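Local coordinates for packaging protein UL32 (Human herpesvirus 8 type M, PDB 6XF9) that forms a pentameric, zinc-binding ring required for herpesviral packaging, and probably helps bring new capsids to the nuclear replication compartments where viral DNA is cleaved and packaged, at residues S294-C299 and P371-N376; N290-V295 and I363-F368; E307-L312 and V380-L385; W89-A94 and H130-K135; E444-L449 and A457-T462. One frame throughout, in Å; residues are numbered along the deposited sequence.

How the contacts relate
Contacts 1 and 2 adjoin one zinc site: they share Ser294 and Val295, and His366 of contact 2 completes the cysteine set of contact 1. Contact 3 joins the helices that follow those of contact 1 in the chain, and Leu312 reaches back to His366 and Leu367. The centre of contact 4 lies about 6 Å from that of the chain, and one of its segments carries His130, a ligand of the other CxxC zinc ion. Contact 5, centred about 21 Å out, touches a neighbouring subunit and meets contact 2 through Phe368 and Ala457. Contacts 1, 2, 4 and 5 are buried, contact 3 partly. Metal bonds dominate contact 1, a lysine contact 2, van der Waals packing the rest.

Contact 1: S294-C299 and P371-N376; sequences SVCLLC and PLCALN. With ZN (zinc ion), chain P.
A zinc ion is the main link between 294-299 and 371-376: Cys296 SG, Cys299 SG and Cys373 SG each bind it at 2.3 Å. His366 ND1 is the fourth ligand, giving a site of three cysteines and one histidine in which Cys296 and Cys299 form the CxxC pair. The sulfurs of the two segments come no closer than the 3.7 Å between Cys299 SG and Cys373 SG, a spacing set by their common metal. The two cysteines of the pair reach it differently. Cys296 holds SG anti to its backbone N (chi1 172°), whereas Cys299, three residues on, turns SG anti to its carbonyl carbon (chi1 -77°).

Two N-H groups point at the thiolates. The direct bond between the segments is that of Asn376 ND2, which donates to Cys299 SG over 3.4 Å in an almost straight line (175°), with the sulfur in the plane of the amide. The other end of that amide is also held, since Asn376 OD1 accepts from His87 N, and the two bonds together fix how the group is turned. Cys296 is the N-cap of the helix that begins at Leu297, and its SG takes the N-H of Cys299 at 3.5 Å. Such bonds would probably draw negative charge from the sulfurs and steady the zinc-bound thiolates.

The site thus pins the start of helix 297-304 to the first turns of helix 371-379. Helix 360-369 supplies His366 and packs against Leu298, while helix 416-430 meets Pro371 and Leu372.

Contact 2: N290-V295 and I363-F368; sequences NGTASV and IHKHLF. With ZN (zinc ion), chain P.
Lys365 reaches from helix 360-369 across to Thr292 and Ala293, on the second strand of a small antiparallel hairpin (288-289 with 292-293) that leads into the zinc-binding CxxC pair. Its CD lies against the Thr292 side chain, 4.0 Å from CB and almost as near CG2. Beyond that point NZ gives a weak hydrogen bond to Ala293 O at 3.0 Å. The lysine can span the gap because it is stretched out: CG lies anti to the backbone N (chi1 166°) and the chain stays extended to its tip.

The stronger partner of the ammonium lies outside both segments, in a salt bridge from Lys365 NZ to the C-terminal carboxylate of Ala467. Thr292 OG1 is bonded to Lys289 O within the hairpin and to Ala467 N, so the chain terminus is gripped by both sides of the contact. Before the strand, Gly291 O accepts from Thr359 OG1, close to the start of the same helix.

The next residue along that helix, His366, serves the zinc site. It packs on Leu298, Leu302 and Leu312, and completes the coordination shell of Cys296, Cys299 and Cys373 with a 2.2 Å bond from ND1 to the zinc ion.

Contact 3: E307-L312 and V380-L385; sequences EAPKAL and VSEDVL
Glu382 folds its side chain against Pro309, the two running past each other in opposite directions. From the first turn of helix 382-386, Glu382 CB rests 3.9 Å from Pro309 CG. CG then takes the position between the backbone N and the carbonyl carbon (chi1 61°), and a bend at chi2 (-76°) brings the carboxylate back against the proline ring. Its carbon, CD, comes to 3.8 Å from Pro309 CB. At the tip OE2 touches the ring most closely, 3.5 Å from Pro309 CB, while OE1 stands 4.2 Å from the same atom and loosely beside Lys310 CB.

Val380 adds a contact between apolar side chains, its CG2 reaching Pro309 CG at 4.2 Å from the loop between helices 371-379 and 382-386. Ser381 ends that loop as the N-cap, with OG accepting the Val384 N-H at 3.3 Å; this anchors the turn from which Glu382 projects. Pro309 also leans on Leu302 of helix 297-304, and Val380 on Pro86.

The carboxylate oxygens meet carbon atoms here, and the Lys310 chain leads off from the contact, so what joins the starts of helices 308-321 and 382-386 is van der Waals touch rather than a salt bridge.

Contact 4: W89-A94 and H130-K135; sequences WTSTMA and HFFVQK. With ZN (zinc ion), chain O.
Ser91, the third residue of 89-94, meets the tip of the Phe132 ring in the buried contact between helices 89-106 and 124-133. Ahead of it, the backbone N-H groups of Trp89 and Thr90 are held by the two carboxylate oxygens of Glu300, which lies in helix 297-304 just after the other CxxC pair. Ser91 CB then approaches the ring obliquely, 3.4 Å from Phe132 CZ and 3.7 Å from CE1. Its carbonyl lies near the same tip, with Ser91 O 3.5 Å from CZ. Ser91 OG bonds to Pro86 O, so within the side chain it is CB that touches the phenylalanine. Thr92 follows with its backbone N 4.3 Å from Phe132 CE2, while its OG1 bonds to Met280 O and Cys88 O.

In 130-135, Phe132 swings its ring to this helix with CG anti to the carbonyl carbon (chi1 -65°). Its own carbonyl O receives Lys135 NZ at 2.7 Å, in the carbonyl plane. Two residues earlier, His130 ND1 binds the zinc ion shared with Cys52, Cys55 and Cys136.

The phenylalanine tip meets a serine CB and a backbone carbonyl O, while the serine and threonine hydroxyls are bonded elsewhere; what joins the zinc-bearing helix to helix 89-106 is van der Waals contact.

Contact 5: E444-L449 and A457-T462; sequences ELTAQL and AHPSQT
Apolar packing centres on Pro459, whose ring fits against one side of helix 435-451. Its CG sits 4.2 Å from Leu445 CG and 4.3 Å from Leu449 CD1, two leucines one helical turn apart.

Polar-to-carbon and ring contacts fall to Thr446. Its OG1 makes a close van der Waals touch with the proline, only 3.2 Å from Pro459 CD. The threonine also meets the imidazole of His458, the two side chains crossing at about a right angle. Thr446 OG1 lies over one face of the ring, 3.5 Å from NE2, and CG2 is 3.8 Å from both NE2 and CD2. This is packing rather than hydrogen bonding: the hydroxyl is bonded to Ile442 O in its own helix, its rotation fixed with OG1 anti to the carbonyl carbon (chi1 -56°).

Polar bonds organise each segment separately. His458 is the N-cap of helix 459-465, and its ND1 accepts from Ser460 N at 3.2 Å, with the donor tilted from the ring plane. A short bond of 2.6 Å joins the same ND1 to Ser460 OG, so two groups of one residue fasten the ring. Gln448 NE2 bonds to Glu444 OE2, one turn back within helix 435-451.

The contact packs the start of helix 459-465 against the side of helix 435-451, near the C-terminus. Helix 416-430 covers it through Phe425, which touches both Leu445 and Pro459; helix 360-369 reaches Ala457 and Thr462; and Asn150 of a neighbouring subunit bonds to His458 N, placing helix 459-465 at the ring interface.

Contact 1: S294-C299 and P371-N376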
# COMPACT_ATOMS: atom_id res chain seq x y z
N SER D 294 -19.79 19.61 24.50
CA SER D 294 -19.39 20.21 23.23
C SER D 294 -19.50 21.72 23.22
O SER D 294 -18.95 22.35 22.32
CB SER D 294 -20.21 19.67 22.07
OG SER D 294 -21.58 19.83 22.32
N VAL D 295 -20.20 22.31 24.19
CA VAL D 295 -20.20 23.76 24.38
C VAL D 295 -19.25 24.08 25.52
O VAL D 295 -19.52 23.76 26.68
CB VAL D 295 -21.61 24.30 24.67
CG1 VAL D 295 -21.55 25.79 24.96
CG2 VAL D 295 -22.52 24.06 23.50
N CYS D 296 -18.13 24.73 25.22
CA CYS D 296 -17.16 25.03 26.26
C CYS D 296 -17.54 26.31 26.97
O CYS D 296 -17.77 27.35 26.33
CB CYS D 296 -15.78 25.16 25.64
SG CYS D 296 -14.56 25.76 26.81
N LEU D 297 -17.63 26.25 28.31
CA LEU D 297 -18.08 27.43 29.04
C LEU D 297 -16.99 28.47 29.15
O LEU D 297 -17.29 29.67 29.15
CB LEU D 297 -18.53 27.06 30.45
CG LEU D 297 -19.99 26.70 30.60
CD1 LEU D 297 -20.18 26.07 31.97
CD2 LEU D 297 -20.80 27.97 30.46
N LEU D 298 -15.73 28.05 29.23
CA LEU D 298 -14.63 29.00 29.32
C LEU D 298 -14.44 29.77 28.03
O LEU D 298 -13.89 30.88 28.05
CB LEU D 298 -13.35 28.28 29.73
CG LEU D 298 -13.50 27.42 30.99
CD1 LEU D 298 -12.24 26.64 31.27
CD2 LEU D 298 -13.81 28.33 32.14
N CYS D 299 -14.82 29.20 26.89
CA CYS D 299 -14.79 29.98 25.66
C CYS D 299 -15.90 31.02 25.64
O CYS D 299 -15.73 32.09 25.05
CB CYS D 299 -14.91 29.07 24.43
SG CYS D 299 -13.38 28.17 23.98
N PRO D 371 -8.30 22.10 20.22
CA PRO D 371 -7.69 23.08 19.31
C PRO D 371 -8.59 24.27 19.00
O PRO D 371 -8.08 25.30 18.56
CB PRO D 371 -7.38 22.24 18.06
CG PRO D 371 -8.42 21.20 18.05
CD PRO D 371 -8.77 20.90 19.50
N LEU D 372 -9.92 24.14 19.11
CA LEU D 372 -10.78 25.31 18.94
C LEU D 372 -10.70 26.25 20.14
O LEU D 372 -10.86 27.47 19.99
CB LEU D 372 -12.24 24.90 18.70
CG LEU D 372 -13.19 26.09 18.54
CD1 LEU D 372 -12.67 26.95 17.41
CD2 LEU D 372 -14.65 25.69 18.28
N CYS D 373 -10.51 25.70 21.34
CA CYS D 373 -10.29 26.55 22.51
C CYS D 373 -8.99 27.33 22.37
O CYS D 373 -8.89 28.48 22.84
CB CYS D 373 -10.29 25.71 23.78
SG CYS D 373 -11.88 24.84 24.07
N ALA D 374 -7.95 26.70 21.82
CA ALA D 374 -6.66 27.35 21.63
C ALA D 374 -6.75 28.48 20.61
O ALA D 374 -6.10 29.52 20.76
CB ALA D 374 -5.62 26.32 21.19
N LEU D 375 -7.48 28.26 19.51
CA LEU D 375 -7.65 29.31 18.52
C LEU D 375 -8.39 30.50 19.13
O LEU D 375 -7.96 31.65 19.01
CB LEU D 375 -8.42 28.75 17.32
CG LEU D 375 -8.54 29.57 16.05
CD1 LEU D 375 -7.18 29.70 15.42
CD2 LEU D 375 -9.48 28.89 15.09
N ASN D 376 -9.46 30.20 19.88
CA ASN D 376 -10.27 31.23 20.54
C ASN D 376 -9.45 32.07 21.51
O ASN D 376 -9.59 33.29 21.54
CB ASN D 376 -11.42 30.56 21.27
CG ASN D 376 -12.58 30.26 20.38
OD1 ASN D 376 -12.64 30.73 19.25
ND2 ASN D 376 -13.53 29.50 20.88
ZN ZN P . -12.83 26.43 25.43

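Contact 2: N290-V295 and I363-F368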
# COMPACT_ATOMS: atom_id res chain seq x y z
N ASN D 290 -16.67 12.62 29.33
CA ASN D 290 -15.63 12.83 30.30
C ASN D 290 -15.71 14.10 31.10
O ASN D 290 -14.77 14.73 31.26
CB ASN D 290 -14.29 12.71 29.68
CG ASN D 290 -13.69 11.37 29.84
OD1 ASN D 290 -12.94 11.13 30.74
ND2 ASN D 290 -14.06 10.46 28.99
N GLY D 291 -16.83 14.51 31.57
CA GLY D 291 -16.83 15.74 32.34
C GLY D 291 -16.70 17.00 31.52
O GLY D 291 -16.48 18.08 32.08
N THR D 292 -16.77 16.90 30.20
CA THR D 292 -16.80 18.05 29.32
C THR D 292 -18.06 17.99 28.48
O THR D 292 -18.78 16.98 28.48
CB THR D 292 -15.59 18.09 28.40
OG1 THR D 292 -15.72 17.05 27.42
CG2 THR D 292 -14.34 17.84 29.19
N ALA D 293 -18.32 19.07 27.75
CA ALA D 293 -19.47 19.16 26.87
C ALA D 293 -19.03 19.84 25.58
O ALA D 293 -18.03 20.55 25.55
CB ALA D 293 -20.61 19.94 27.52
N SER D 294 -19.79 19.61 24.50
CA SER D 294 -19.39 20.21 23.23
C SER D 294 -19.50 21.72 23.22
O SER D 294 -18.95 22.35 22.32
CB SER D 294 -20.21 19.67 22.07
OG SER D 294 -21.58 19.83 22.32
N VAL D 295 -20.20 22.31 24.19
CA VAL D 295 -20.20 23.76 24.38
C VAL D 295 -19.25 24.08 25.52
O VAL D 295 -19.52 23.76 26.68
CB VAL D 295 -21.61 24.30 24.67
CG1 VAL D 295 -21.55 25.79 24.96
CG2 VAL D 295 -22.52 24.06 23.50
N ILE D 363 -11.49 22.47 32.22
CA ILE D 363 -10.35 23.38 32.25
C ILE D 363 -9.16 22.73 31.57
O ILE D 363 -8.42 23.38 30.82
CB ILE D 363 -10.05 23.78 33.71
CG1 ILE D 363 -11.18 24.64 34.24
CG2 ILE D 363 -8.74 24.54 33.82
CD1 ILE D 363 -11.25 24.67 35.72
N HIS D 364 -8.95 21.42 31.79
CA HIS D 364 -7.91 20.70 31.06
C HIS D 364 -8.13 20.81 29.56
O HIS D 364 -7.21 21.14 28.80
CB HIS D 364 -7.89 19.23 31.47
CG HIS D 364 -6.84 18.42 30.76
ND1 HIS D 364 -7.03 17.10 30.40
CD2 HIS D 364 -5.58 18.74 30.37
CE1 HIS D 364 -5.95 16.65 29.80
NE2 HIS D 364 -5.05 17.62 29.77
N LYS D 365 -9.35 20.51 29.12
CA LYS D 365 -9.68 20.58 27.70
C LYS D 365 -9.44 21.96 27.15
O LYS D 365 -8.89 22.11 26.05
CB LYS D 365 -11.13 20.19 27.49
CG LYS D 365 -11.66 20.54 26.15
CD LYS D 365 -13.15 20.30 26.11
CE LYS D 365 -13.73 21.00 24.93
NZ LYS D 365 -15.12 20.58 24.75
N HIS D 366 -9.83 22.99 27.89
CA HIS D 366 -9.78 24.34 27.32
C HIS D 366 -8.38 24.89 27.28
O HIS D 366 -7.99 25.49 26.27
CB HIS D 366 -10.68 25.28 28.14
CG HIS D 366 -10.55 26.72 27.75
ND1 HIS D 366 -11.22 27.27 26.67
CD2 HIS D 366 -9.80 27.72 28.27
CE1 HIS D 366 -10.89 28.54 26.56
NE2 HIS D 366 -10.02 28.84 27.51
N LEU D 367 -7.58 24.69 28.32
CA LEU D 367 -6.26 25.32 28.34
C LEU D 367 -5.19 24.50 27.64
O LEU D 367 -4.19 25.07 27.20
CB LEU D 367 -5.80 25.58 29.78
CG LEU D 367 -6.53 26.65 30.60
CD1 LEU D 367 -6.08 26.56 32.05
CD2 LEU D 367 -6.26 28.03 30.05
N PHE D 368 -5.33 23.17 27.56
CA PHE D 368 -4.22 22.33 27.11
C PHE D 368 -4.55 21.39 25.97
O PHE D 368 -3.61 20.88 25.35
CB PHE D 368 -3.66 21.50 28.28
CG PHE D 368 -3.24 22.32 29.50
CD1 PHE D 368 -2.00 22.96 29.54
CD2 PHE D 368 -4.08 22.43 30.61
CE1 PHE D 368 -1.61 23.70 30.66
CE2 PHE D 368 -3.69 23.18 31.74
CZ PHE D 368 -2.46 23.81 31.75
ZN ZN P . -12.83 26.43 25.43

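Contact 3: E307-L312 and V380-L385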
# COMPACT_ATOMS: atom_id res chain seq x y z
N GLU D 307 -12.34 40.04 32.05
CA GLU D 307 -11.08 39.54 32.59
C GLU D 307 -10.87 38.04 32.39
O GLU D 307 -9.91 37.49 32.94
CB GLU D 307 -10.95 39.94 34.06
CG GLU D 307 -12.27 39.94 34.76
CD GLU D 307 -12.23 40.59 36.14
OE1 GLU D 307 -11.14 40.71 36.73
OE2 GLU D 307 -13.32 40.99 36.62
N ALA D 308 -11.72 37.37 31.59
CA ALA D 308 -11.51 35.94 31.36
C ALA D 308 -10.23 35.68 30.58
O ALA D 308 -9.43 34.83 31.01
CB ALA D 308 -12.74 35.33 30.67
N PRO D 309 -9.94 36.38 29.46
CA PRO D 309 -8.69 36.10 28.73
C PRO D 309 -7.45 36.13 29.61
O PRO D 309 -6.64 35.19 29.59
CB PRO D 309 -8.67 37.20 27.67
CG PRO D 309 -10.10 37.39 27.34
CD PRO D 309 -10.83 37.25 28.65
N LYS D 310 -7.27 37.20 30.37
CA LYS D 310 -6.06 37.28 31.17
C LYS D 310 -6.13 36.35 32.37
O LYS D 310 -5.09 35.82 32.80
CB LYS D 310 -5.85 38.72 31.62
CG LYS D 310 -4.40 39.09 31.77
CD LYS D 310 -4.20 40.22 32.77
CE LYS D 310 -2.93 40.01 33.60
NZ LYS D 310 -1.66 40.24 32.82
N ALA D 311 -7.34 36.11 32.91
CA ALA D 311 -7.49 35.22 34.07
C ALA D 311 -7.08 33.80 33.74
O ALA D 311 -6.35 33.15 34.50
CB ALA D 311 -8.93 35.23 34.56
N LEU D 312 -7.52 33.31 32.58
CA LEU D 312 -7.22 31.94 32.20
C LEU D 312 -5.75 31.80 31.86
O LEU D 312 -5.13 30.80 32.21
CB LEU D 312 -8.13 31.55 31.05
CG LEU D 312 -9.56 31.55 31.57
CD1 LEU D 312 -10.56 31.45 30.40
CD2 LEU D 312 -9.80 30.43 32.61
N VAL D 380 -8.78 36.42 20.58
CA VAL D 380 -9.56 37.37 21.37
C VAL D 380 -8.70 38.54 21.86
O VAL D 380 -7.53 38.37 22.23
CB VAL D 380 -10.18 36.62 22.56
CG1 VAL D 380 -9.07 36.11 23.47
CG2 VAL D 380 -11.15 37.50 23.30
N SER D 381 -9.30 39.73 21.88
CA SER D 381 -8.74 40.92 22.54
C SER D 381 -9.80 41.47 23.49
O SER D 381 -10.80 42.03 23.04
CB SER D 381 -8.33 41.97 21.53
OG SER D 381 -8.10 43.20 22.20
N GLU D 382 -9.60 41.26 24.80
CA GLU D 382 -10.54 41.77 25.80
C GLU D 382 -10.61 43.28 25.81
O GLU D 382 -11.60 43.85 26.28
CB GLU D 382 -10.19 41.26 27.20
CG GLU D 382 -8.82 41.64 27.74
CD GLU D 382 -7.68 40.86 27.14
OE1 GLU D 382 -6.59 40.82 27.77
OE2 GLU D 382 -7.87 40.25 26.05
N ASP D 383 -9.55 43.95 25.35
CA ASP D 383 -9.55 45.41 25.27
C ASP D 383 -10.53 45.89 24.21
O ASP D 383 -11.38 46.74 24.49
CB ASP D 383 -8.15 45.90 24.97
CG ASP D 383 -7.14 45.43 26.00
OD1 ASP D 383 -7.47 45.45 27.21
OD2 ASP D 383 -6.03 45.01 25.61
N VAL D 384 -10.42 45.38 22.97
CA VAL D 384 -11.38 45.76 21.92
C VAL D 384 -12.79 45.49 22.39
O VAL D 384 -13.69 46.33 22.23
CB VAL D 384 -11.09 45.00 20.61
CG1 VAL D 384 -12.15 45.31 19.61
CG2 VAL D 384 -9.74 45.39 20.06
N LEU D 385 -13.02 44.32 22.96
CA LEU D 385 -14.39 43.91 23.19
C LEU D 385 -15.02 44.69 24.33
O LEU D 385 -16.23 44.97 24.30
CB LEU D 385 -14.44 42.41 23.49
CG LEU D 385 -14.14 41.46 22.33
CD1 LEU D 385 -14.62 40.06 22.74
CD2 LEU D 385 -14.77 41.93 21.01

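Contact 4: W89-A94 and H130-K135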
# COMPACT_ATOMS: atom_id res chain seq x y z
N TRP D 89 -21.15 30.90 21.43
CA TRP D 89 -22.53 31.36 21.45
C TRP D 89 -22.59 32.87 21.70
O TRP D 89 -23.22 33.60 20.92
CB TRP D 89 -23.35 30.61 22.50
CG TRP D 89 -24.72 31.17 22.62
CD1 TRP D 89 -25.79 30.89 21.84
CD2 TRP D 89 -25.14 32.19 23.53
NE1 TRP D 89 -26.87 31.65 22.23
CE2 TRP D 89 -26.50 32.45 23.27
CE3 TRP D 89 -24.51 32.89 24.56
CZ2 TRP D 89 -27.22 33.38 23.99
CZ3 TRP D 89 -25.24 33.81 25.28
CH2 TRP D 89 -26.57 34.06 24.99
N THR D 90 -21.88 33.34 22.71
CA THR D 90 -21.95 34.75 23.09
C THR D 90 -21.57 35.68 21.96
O THR D 90 -22.19 36.73 21.78
CB THR D 90 -21.06 35.04 24.31
OG1 THR D 90 -21.47 34.24 25.42
CG2 THR D 90 -21.15 36.52 24.69
N SER D 91 -20.56 35.32 21.18
CA SER D 91 -20.15 36.18 20.08
C SER D 91 -21.20 36.20 18.98
O SER D 91 -21.33 37.22 18.29
CB SER D 91 -18.81 35.74 19.49
OG SER D 91 -17.84 35.56 20.52
N THR D 92 -21.95 35.11 18.81
CA THR D 92 -23.04 35.11 17.84
C THR D 92 -24.22 35.95 18.34
O THR D 92 -24.81 36.72 17.57
CB THR D 92 -23.49 33.68 17.56
OG1 THR D 92 -22.35 32.94 17.11
CG2 THR D 92 -24.61 33.64 16.51
N MET D 93 -24.55 35.81 19.62
CA MET D 93 -25.59 36.62 20.25
C MET D 93 -25.27 38.11 20.11
O MET D 93 -26.12 38.90 19.67
CB MET D 93 -25.71 36.22 21.72
CG MET D 93 -26.86 36.81 22.52
SD MET D 93 -28.52 36.47 21.89
CE MET D 93 -29.43 36.77 23.39
N ALA D 94 -24.04 38.51 20.47
CA ALA D 94 -23.63 39.91 20.41
C ALA D 94 -23.66 40.44 18.98
O ALA D 94 -24.07 41.59 18.75
CB ALA D 94 -22.24 40.07 21.00
N HIS D 130 -21.21 34.18 8.35
CA HIS D 130 -20.80 35.48 7.82
C HIS D 130 -19.74 36.14 8.69
O HIS D 130 -18.72 36.62 8.18
CB HIS D 130 -22.02 36.39 7.67
CG HIS D 130 -21.67 37.77 7.19
ND1 HIS D 130 -21.43 38.06 5.87
CD2 HIS D 130 -21.53 38.94 7.87
CE1 HIS D 130 -21.15 39.34 5.75
NE2 HIS D 130 -21.20 39.90 6.95
N PHE D 131 -19.93 36.15 10.00
CA PHE D 131 -19.06 36.92 10.86
C PHE D 131 -17.89 36.13 11.42
O PHE D 131 -16.90 36.76 11.84
CB PHE D 131 -19.85 37.53 12.01
CG PHE D 131 -20.75 38.66 11.60
CD1 PHE D 131 -20.22 39.87 11.24
CD2 PHE D 131 -22.12 38.50 11.57
CE1 PHE D 131 -21.03 40.90 10.85
CE2 PHE D 131 -22.93 39.53 11.18
CZ PHE D 131 -22.38 40.74 10.81
N PHE D 132 -17.96 34.80 11.47
CA PHE D 132 -16.92 34.05 12.18
C PHE D 132 -16.27 32.93 11.39
O PHE D 132 -15.04 32.86 11.33
CB PHE D 132 -17.50 33.50 13.48
CG PHE D 132 -17.90 34.57 14.43
CD1 PHE D 132 -16.97 35.13 15.29
CD2 PHE D 132 -19.20 35.06 14.45
CE1 PHE D 132 -17.32 36.13 16.18
CE2 PHE D 132 -19.56 36.05 15.34
CZ PHE D 132 -18.61 36.60 16.20
N VAL D 133 -17.05 32.05 10.77
CA VAL D 133 -16.43 30.96 10.03
C VAL D 133 -15.80 31.50 8.75
O VAL D 133 -14.58 31.37 8.55
CB VAL D 133 -17.46 29.86 9.72
CG1 VAL D 133 -16.79 28.71 8.99
CG2 VAL D 133 -18.13 29.38 10.98
N GLN D 134 -16.61 32.14 7.90
CA GLN D 134 -16.11 32.55 6.59
C GLN D 134 -15.53 33.96 6.57
O GLN D 134 -14.68 34.25 5.72
CB GLN D 134 -17.22 32.46 5.53
CG GLN D 134 -18.08 31.19 5.58
CD GLN D 134 -17.36 29.93 5.11
OE1 GLN D 134 -16.13 29.82 5.16
NE2 GLN D 134 -18.14 28.95 4.66
N LYS D 135 -15.95 34.82 7.51
CA LYS D 135 -15.45 36.21 7.60
C LYS D 135 -15.60 37.02 6.31
O LYS D 135 -14.61 37.50 5.76
CB LYS D 135 -14.00 36.23 8.07
CG LYS D 135 -13.77 35.61 9.44
CD LYS D 135 -12.31 35.70 9.85
CE LYS D 135 -12.08 35.09 11.22
NZ LYS D 135 -12.46 33.64 11.25
ZN ZN O . -21.56 36.95 4.15

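Contact 5: E444-L449 and A457-T462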
# COMPACT_ATOMS: atom_id res chain seq x y z
N GLU D 444 -2.38 15.79 9.92
CA GLU D 444 -2.11 17.13 9.38
C GLU D 444 -2.31 18.21 10.44
O GLU D 444 -1.59 19.21 10.46
CB GLU D 444 -3.00 17.40 8.16
CG GLU D 444 -2.74 18.73 7.47
CD GLU D 444 -1.32 18.88 6.93
OE1 GLU D 444 -0.67 17.84 6.68
OE2 GLU D 444 -0.87 20.03 6.71
N LEU D 445 -3.30 18.05 11.30
CA LEU D 445 -3.53 19.03 12.36
C LEU D 445 -2.39 19.05 13.36
O LEU D 445 -2.02 20.11 13.87
CB LEU D 445 -4.85 18.72 13.05
CG LEU D 445 -5.12 19.50 14.33
CD1 LEU D 445 -5.06 21.01 14.09
CD2 LEU D 445 -6.49 19.11 14.79
N THR D 446 -1.85 17.88 13.70
CA THR D 446 -0.70 17.88 14.60
C THR D 446 0.49 18.59 13.98
O THR D 446 1.20 19.34 14.66
CB THR D 446 -0.34 16.45 14.98
OG1 THR D 446 -1.49 15.82 15.53
CG2 THR D 446 0.73 16.47 16.02
N ALA D 447 0.74 18.35 12.69
CA ALA D 447 1.86 19.00 12.01
C ALA D 447 1.70 20.51 12.04
O ALA D 447 2.65 21.24 12.34
CB ALA D 447 1.99 18.51 10.58
N GLN D 448 0.50 21.01 11.73
CA GLN D 448 0.30 22.46 11.72
C GLN D 448 0.36 23.04 13.13
O GLN D 448 0.94 24.11 13.33
CB GLN D 448 -1.03 22.79 11.09
CG GLN D 448 -1.15 22.28 9.69
CD GLN D 448 -0.40 23.13 8.71
OE1 GLN D 448 0.25 24.12 9.07
NE2 GLN D 448 -0.51 22.78 7.43
N LEU D 449 -0.19 22.33 14.12
CA LEU D 449 -0.08 22.83 15.49
C LEU D 449 1.36 23.11 15.87
O LEU D 449 1.65 24.13 16.50
CB LEU D 449 -0.70 21.83 16.47
CG LEU D 449 -2.22 21.88 16.47
CD1 LEU D 449 -2.72 21.02 17.58
CD2 LEU D 449 -2.62 23.31 16.69
N ALA D 457 -1.97 18.99 23.85
CA ALA D 457 -1.88 17.54 23.85
C ALA D 457 -2.16 17.03 22.44
O ALA D 457 -2.70 17.75 21.59
CB ALA D 457 -2.84 16.92 24.84
N HIS D 458 -1.78 15.79 22.19
CA HIS D 458 -1.90 15.25 20.85
C HIS D 458 -3.37 15.11 20.49
O HIS D 458 -4.16 14.61 21.30
CB HIS D 458 -1.20 13.91 20.76
CG HIS D 458 -1.00 13.44 19.36
ND1 HIS D 458 -1.95 12.71 18.67
CD2 HIS D 458 0.02 13.64 18.50
CE1 HIS D 458 -1.51 12.48 17.45
NE2 HIS D 458 -0.32 13.04 17.32
N PRO D 459 -3.79 15.55 19.29
CA PRO D 459 -5.23 15.51 18.97
C PRO D 459 -5.86 14.14 19.08
O PRO D 459 -7.04 14.06 19.44
CB PRO D 459 -5.27 16.01 17.52
CG PRO D 459 -4.12 16.92 17.44
CD PRO D 459 -3.04 16.35 18.32
N SER D 460 -5.12 13.05 18.85
CA SER D 460 -5.72 11.73 19.03
C SER D 460 -6.07 11.49 20.48
O SER D 460 -7.14 10.95 20.79
CB SER D 460 -4.78 10.63 18.53
OG SER D 460 -3.53 10.68 19.21
N GLN D 461 -5.18 11.90 21.39
CA GLN D 461 -5.52 11.86 22.81
C GLN D 461 -6.75 12.71 23.08
O GLN D 461 -7.69 12.26 23.74
CB GLN D 461 -4.31 12.32 23.64
CG GLN D 461 -4.69 12.70 25.06
CD GLN D 461 -3.53 13.24 25.91
OE1 GLN D 461 -2.41 13.42 25.42
NE2 GLN D 461 -3.81 13.54 27.19
N THR D 462 -6.79 13.93 22.53
CA THR D 462 -7.93 14.81 22.76
C THR D 462 -9.21 14.21 22.22
O THR D 462 -10.25 14.25 22.88
CB THR D 462 -7.71 16.18 22.13
OG1 THR D 462 -6.53 16.76 22.67
CG2 THR D 462 -8.91 17.09 22.40